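PDB 1OQJ: glucocorticoid modulatory element-binding protein 1 from Homo sapiens, which binds glucocorticoid modulatory elements in promoter DNA through its SAND domain, raising sensitivity to low glucocorticoid levels, and serves as an auxiliary factor for parvovirus replication. Local coordinates for residues A[64-68]-A[69-73]; A[11-15]-A[16-20]. All blocks are in the same frame, centred on the assembly; numbering follows the deposited sequence.

Both contacts are built round a tight beta hairpin of the SAND domain, and their centres are about 10 Å apart. Contact 2 comes first along the chain. It joins strands 9-14 and 17-22, the first two of a four-stranded antiparallel sheet. Contact 1 follows much later, where the short strands 65-66 and 69-70 link helix 60-63 to helix 71-76, and it also takes in the start of the latter. The two touch directly: Arg-65 N lies 2.8 Å from Thr-13 O, a probable hydrogen bond, and Ile-64 packs on Ile-12. The 65-66/69-70 hairpin lies between strand 9-14 and the helices that carry the DNA-binding residues Lys-61 and Arg-72.

Contact 1. Residues A[64-68]-A[69-73]; sequences IRLGG and IMLRK
Leu-66 and Ile-69 pair across a type I' turn and close a two-residue beta hairpin. Leu-66 N donates to Ile-69 O at 2.8 Å, and Ile-69 N returns a bond to Leu-66 O. Gly-67 and Gly-68 fill the turn, both with positive phi. One pair further on, Arg-65 faces Met-70 without hydrogen bonds between them. The CA of Arg-65 instead makes a CA-H...O contact with Ile-69 O.

The Arg-65 chain runs extended from CG to NE and then turns at chi4 (-81°). This brings Arg-65 NH1 back to Gly-68 O at 2.9 Å. The bond is bent, 139° at the hydrogen, and the donor sits above the carbonyl plane. It ties the arginine side chain to the carbonyl of a turn residue. Met-70 lies alongside Arg-65 and points the same way. Met-70 CG covers one face of the guanidinium, 3.8 Å from Arg-65 NH1.

Met-70 is also the N-cap residue of the helix that follows. There Leu-71 N donates to Ile-64 O at 2.9 Å, nearly straight. The Leu-71 side chain sends its two methyls to different partners. Leu-71 CD2 lies 4.1 Å from Ile-64 CG2, the two side chains running side by side. Leu-71 CD1 meets Leu-66 CD1 at 4.2 Å.

Arg-72 is a DNA-binding residue and forms a salt bridge with Asp-76. Ile-64 packs on helix 45-51, Leu-71 reaches Trp-60 of helix 60-63, and Leu-66 rests on Tyr-10 of strand 9-14.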
loop_
_atom_site.group_PDB
_atom_site.type_symbol
_atom_site.label_atom_id
_atom_site.label_comp_id
_atom_site.label_asym_id
_atom_site.label_seq_id
_atom_site.Cartn_x
_atom_site.Cartn_y
_atom_site.Cartn_z
ATOM N N ILE A 64 7.279 -0.257 1.141
ATOM C CA ILE A 64 6.312 0.124 2.164
ATOM C C ILE A 64 6.282 -0.933 3.258
ATOM O O ILE A 64 6.278 -2.131 2.975
ATOM C CB ILE A 64 4.894 0.255 1.576
ATOM C CG1 ILE A 64 4.872 1.359 0.518
ATOM C CG2 ILE A 64 3.888 0.558 2.684
ATOM C CD1 ILE A 64 3.509 1.564 -0.126
ATOM N N ARG A 65 6.254 -0.485 4.509
ATOM C CA ARG A 65 6.217 -1.395 5.645
ATOM C C ARG A 65 5.003 -1.112 6.526
ATOM O O ARG A 65 4.493 0.006 6.570
ATOM C CB ARG A 65 7.500 -1.265 6.473
ATOM C CG ARG A 65 8.742 -1.818 5.782
ATOM C CD ARG A 65 10.002 -1.558 6.600
ATOM N NE ARG A 65 11.212 -1.988 5.898
ATOM C CZ ARG A 65 11.649 -3.243 5.846
ATOM N NH1 ARG A 65 10.983 -4.211 6.460
ATOM N NH2 ARG A 65 12.756 -3.533 5.175
ATOM N N LEU A 66 4.536 -2.147 7.209
ATOM C CA LEU A 66 3.402 -2.037 8.107
ATOM C C LEU A 66 3.917 -2.698 9.382
ATOM O O LEU A 66 4.191 -3.895 9.402
ATOM C CB LEU A 66 2.207 -2.786 7.513
ATOM C CG LEU A 66 0.819 -2.499 8.084
ATOM C CD1 LEU A 66 -0.234 -2.930 7.079
ATOM C CD2 LEU A 66 0.639 -3.222 9.406
ATOM N N GLY A 67 4.089 -1.907 10.433
ATOM C CA GLY A 67 4.624 -2.454 11.664
ATOM C C GLY A 67 6.037 -2.973 11.446
ATOM O O GLY A 67 6.472 -3.916 12.108
ATOM N N GLY A 68 6.752 -2.367 10.500
ATOM C CA GLY A 68 8.121 -2.772 10.219
ATOM C C GLY A 68 8.268 -3.943 9.264
ATOM O O GLY A 68 9.380 -4.262 8.820
ATOM N N ILE A 69 7.152 -4.585 8.941
ATOM C CA ILE A 69 7.160 -5.728 8.037
ATOM C C ILE A 69 6.801 -5.289 6.621
ATOM O O ILE A 69 5.887 -4.489 6.425
ATOM C CB ILE A 69 6.144 -6.800 8.503
ATOM C CG1 ILE A 69 6.520 -7.292 9.903
ATOM C CG2 ILE A 69 6.129 -7.974 7.528
ATOM C CD1 ILE A 69 5.571 -8.339 10.460
ATOM N N MET A 70 7.525 -5.805 5.634
ATOM C CA MET A 70 7.246 -5.456 4.248
ATOM C C MET A 70 5.777 -5.728 3.936
ATOM O O MET A 70 5.246 -6.790 4.270
ATOM C CB MET A 70 8.134 -6.268 3.305
ATOM C CG MET A 70 9.597 -5.877 3.353
ATOM S SD MET A 70 10.585 -6.932 2.282
ATOM C CE MET A 70 11.850 -7.495 3.427
ATOM N N LEU A 71 5.119 -4.765 3.299
ATOM C CA LEU A 71 3.712 -4.918 2.953
ATOM C C LEU A 71 3.498 -6.208 2.161
ATOM O O LEU A 71 2.490 -6.893 2.333
ATOM C CB LEU A 71 3.236 -3.702 2.151
ATOM C CG LEU A 71 1.738 -3.613 1.848
ATOM C CD1 LEU A 71 0.938 -3.684 3.145
ATOM C CD2 LEU A 71 1.443 -2.312 1.110
ATOM N N ARG A 72 4.457 -6.542 1.303
ATOM C CA ARG A 72 4.394 -7.760 0.498
ATOM C C ARG A 72 4.052 -8.991 1.341
ATOM O O ARG A 72 3.204 -9.799 0.961
ATOM C CB ARG A 72 5.736 -7.984 -0.206
ATOM C CG ARG A 72 5.889 -9.340 -0.884
ATOM C CD ARG A 72 5.050 -9.449 -2.144
ATOM N NE ARG A 72 5.222 -10.751 -2.788
ATOM C CZ ARG A 72 4.662 -11.096 -3.944
ATOM N NH1 ARG A 72 3.890 -10.234 -4.594
ATOM N NH2 ARG A 72 4.870 -12.305 -4.448
ATOM N N LYS A 73 4.707 -9.134 2.488
ATOM C CA LYS A 73 4.465 -10.292 3.346
ATOM C C LYS A 73 3.091 -10.268 3.998
ATOM O O LYS A 73 2.451 -11.311 4.152
ATOM C CB LYS A 73 5.550 -10.389 4.417
ATOM C CG LYS A 73 6.951 -10.578 3.852
ATOM C CD LYS A 73 7.970 -10.737 4.969
ATOM C CE LYS A 73 9.374 -10.947 4.418
ATOM N NZ LYS A 73 9.858 -9.769 3.653
#

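Contact 2. Residues A[11-15]-A[16-20]; sequences PITCG and ESKAI
Ser-17 and Cys-14 pair across a type II' turn, with Gly-15 and Glu-16 as its two central residues. Gly-15 has positive phi. The Glu-16 chain extends away from the hairpin.

Ser-17 closes the turn. Ser-17 N donates to Cys-14 O at 2.9 Å. Ser-17 O accepts from Cys-14 N at 3.0 Å. Ser-17 CB also lies 3.4 Å from Cys-14 O. The same Ser-17 O receives a CA-H...O contact from Thr-13 CA at 3.1 Å, so two donors of the first strand meet this one oxygen.

Lys-18 faces Thr-13 in a non-hydrogen-bonded pair. Thr-13 CG2 is anti to the carbonyl carbon, which sets OG1 between the two backbone branches (chi1 65°). The methyl Thr-13 CG2 reaches Lys-18 CG at 4.2 Å and the two side chains cross at a slant. Beyond this touch the lysine chain bends, and its end leads away.

Ala-19 pairs with Ile-12 through two backbone bonds, N to O each way and both 3.0 Å long. Ile-12 CG1 sits between its own backbone N and carbonyl carbon (chi1 60°). From there Ile-12 CG1 leans over the neighbouring strand, 3.5 Å from Ala-19 O and 4.0 Å from Ala-19 CB. Ile-20 then faces Pro-11 on the same side as Thr-13 and Lys-18, without a hydrogen bond between them.

The other side carries Ile-12, Cys-14, Ser-17 and Ala-19, all packed on Phe-48 of helix 45-51. Cys-14 also touches Lys-54, a DNA-binding residue. Across the sheet, Ile-20 hydrogen-bonds to Lys-37 of strand 36-38 through the backbone. Beyond strand 9-14 lies the short strand 65-66.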
loop_
_atom_site.group_PDB
_atom_site.type_symbol
_atom_site.label_atom_id
_atom_site.label_comp_id
_atom_site.label_asym_id
_atom_site.label_seq_id
_atom_site.Cartn_x
_atom_site.Cartn_y
_atom_site.Cartn_z
ATOM N N PRO A 11 -1.629 1.895 9.725
ATOM C CA PRO A 11 -0.539 2.870 9.703
ATOM C C PRO A 11 0.620 2.211 8.954
ATOM O O PRO A 11 0.973 1.059 9.238
ATOM C CB PRO A 11 -0.236 3.081 11.187
ATOM C CG PRO A 11 -0.524 1.727 11.776
ATOM C CD PRO A 11 -1.812 1.331 11.075
ATOM N N ILE A 12 1.191 2.924 7.988
ATOM C CA ILE A 12 2.306 2.384 7.214
ATOM C C ILE A 12 3.465 3.368 7.185
ATOM O O ILE A 12 3.322 4.529 7.572
ATOM C CB ILE A 12 1.896 2.072 5.752
ATOM C CG1 ILE A 12 1.413 3.344 5.048
ATOM C CG2 ILE A 12 0.816 0.986 5.737
ATOM C CD1 ILE A 12 1.133 3.166 3.559
ATOM N N THR A 13 4.620 2.889 6.735
ATOM C CA THR A 13 5.803 3.728 6.631
ATOM C C THR A 13 6.590 3.365 5.384
ATOM O O THR A 13 6.362 2.330 4.756
ATOM C CB THR A 13 6.759 3.547 7.830
ATOM O OG1 THR A 13 7.288 2.212 7.824
ATOM C CG2 THR A 13 6.033 3.800 9.141
ATOM N N CYS A 14 7.501 4.254 5.018
ATOM C CA CYS A 14 8.399 4.040 3.896
ATOM C C CYS A 14 9.558 4.950 4.233
ATOM O O CYS A 14 9.395 6.165 4.309
ATOM C CB CYS A 14 7.779 4.447 2.562
ATOM S SG CYS A 14 8.893 4.070 1.182
ATOM N N GLY A 15 10.726 4.360 4.456
ATOM C CA GLY A 15 11.866 5.166 4.833
ATOM C C GLY A 15 11.510 5.783 6.172
ATOM O O GLY A 15 11.123 5.071 7.099
ATOM N N GLU A 16 11.606 7.103 6.278
ATOM C CA GLU A 16 11.278 7.781 7.524
ATOM C C GLU A 16 9.957 8.537 7.411
ATOM O O GLU A 16 9.663 9.417 8.219
ATOM C CB GLU A 16 12.411 8.738 7.910
ATOM C CG GLU A 16 13.734 8.020 8.139
ATOM C CD GLU A 16 14.858 8.948 8.561
ATOM O OE1 GLU A 16 16.004 8.467 8.685
ATOM O OE2 GLU A 16 14.599 10.150 8.770
ATOM N N SER A 17 9.163 8.174 6.407
ATOM C CA SER A 17 7.866 8.805 6.172
ATOM C C SER A 17 6.715 7.940 6.683
ATOM O O SER A 17 6.751 6.712 6.571
ATOM C CB SER A 17 7.671 9.072 4.676
ATOM O OG SER A 17 8.635 9.993 4.187
ATOM N N LYS A 18 5.695 8.593 7.238
ATOM C CA LYS A 18 4.520 7.902 7.767
ATOM C C LYS A 18 3.276 8.271 6.971
ATOM O O LYS A 18 3.109 9.417 6.552
ATOM C CB LYS A 18 4.288 8.275 9.235
ATOM C CG LYS A 18 5.382 7.812 10.185
ATOM C CD LYS A 18 5.031 8.109 11.637
ATOM C CE LYS A 18 5.049 9.597 11.938
ATOM N NZ LYS A 18 4.729 9.868 13.369
ATOM N N ALA A 19 2.399 7.296 6.776
ATOM C CA ALA A 19 1.162 7.523 6.046
ATOM C C ALA A 19 0.116 6.534 6.531
ATOM O O ALA A 19 0.386 5.716 7.418
ATOM C CB ALA A 19 1.396 7.363 4.550
ATOM N N ILE A 20 -1.078 6.621 5.956
ATOM C CA ILE A 20 -2.174 5.738 6.333
ATOM C C ILE A 20 -2.742 5.042 5.107
ATOM O O ILE A 20 -3.103 5.689 4.127
ATOM C CB ILE A 20 -3.305 6.535 7.017
ATOM C CG1 ILE A 20 -2.760 7.230 8.265
ATOM C CG2 ILE A 20 -4.458 5.610 7.391
ATOM C CD1 ILE A 20 -3.768 8.136 8.940
#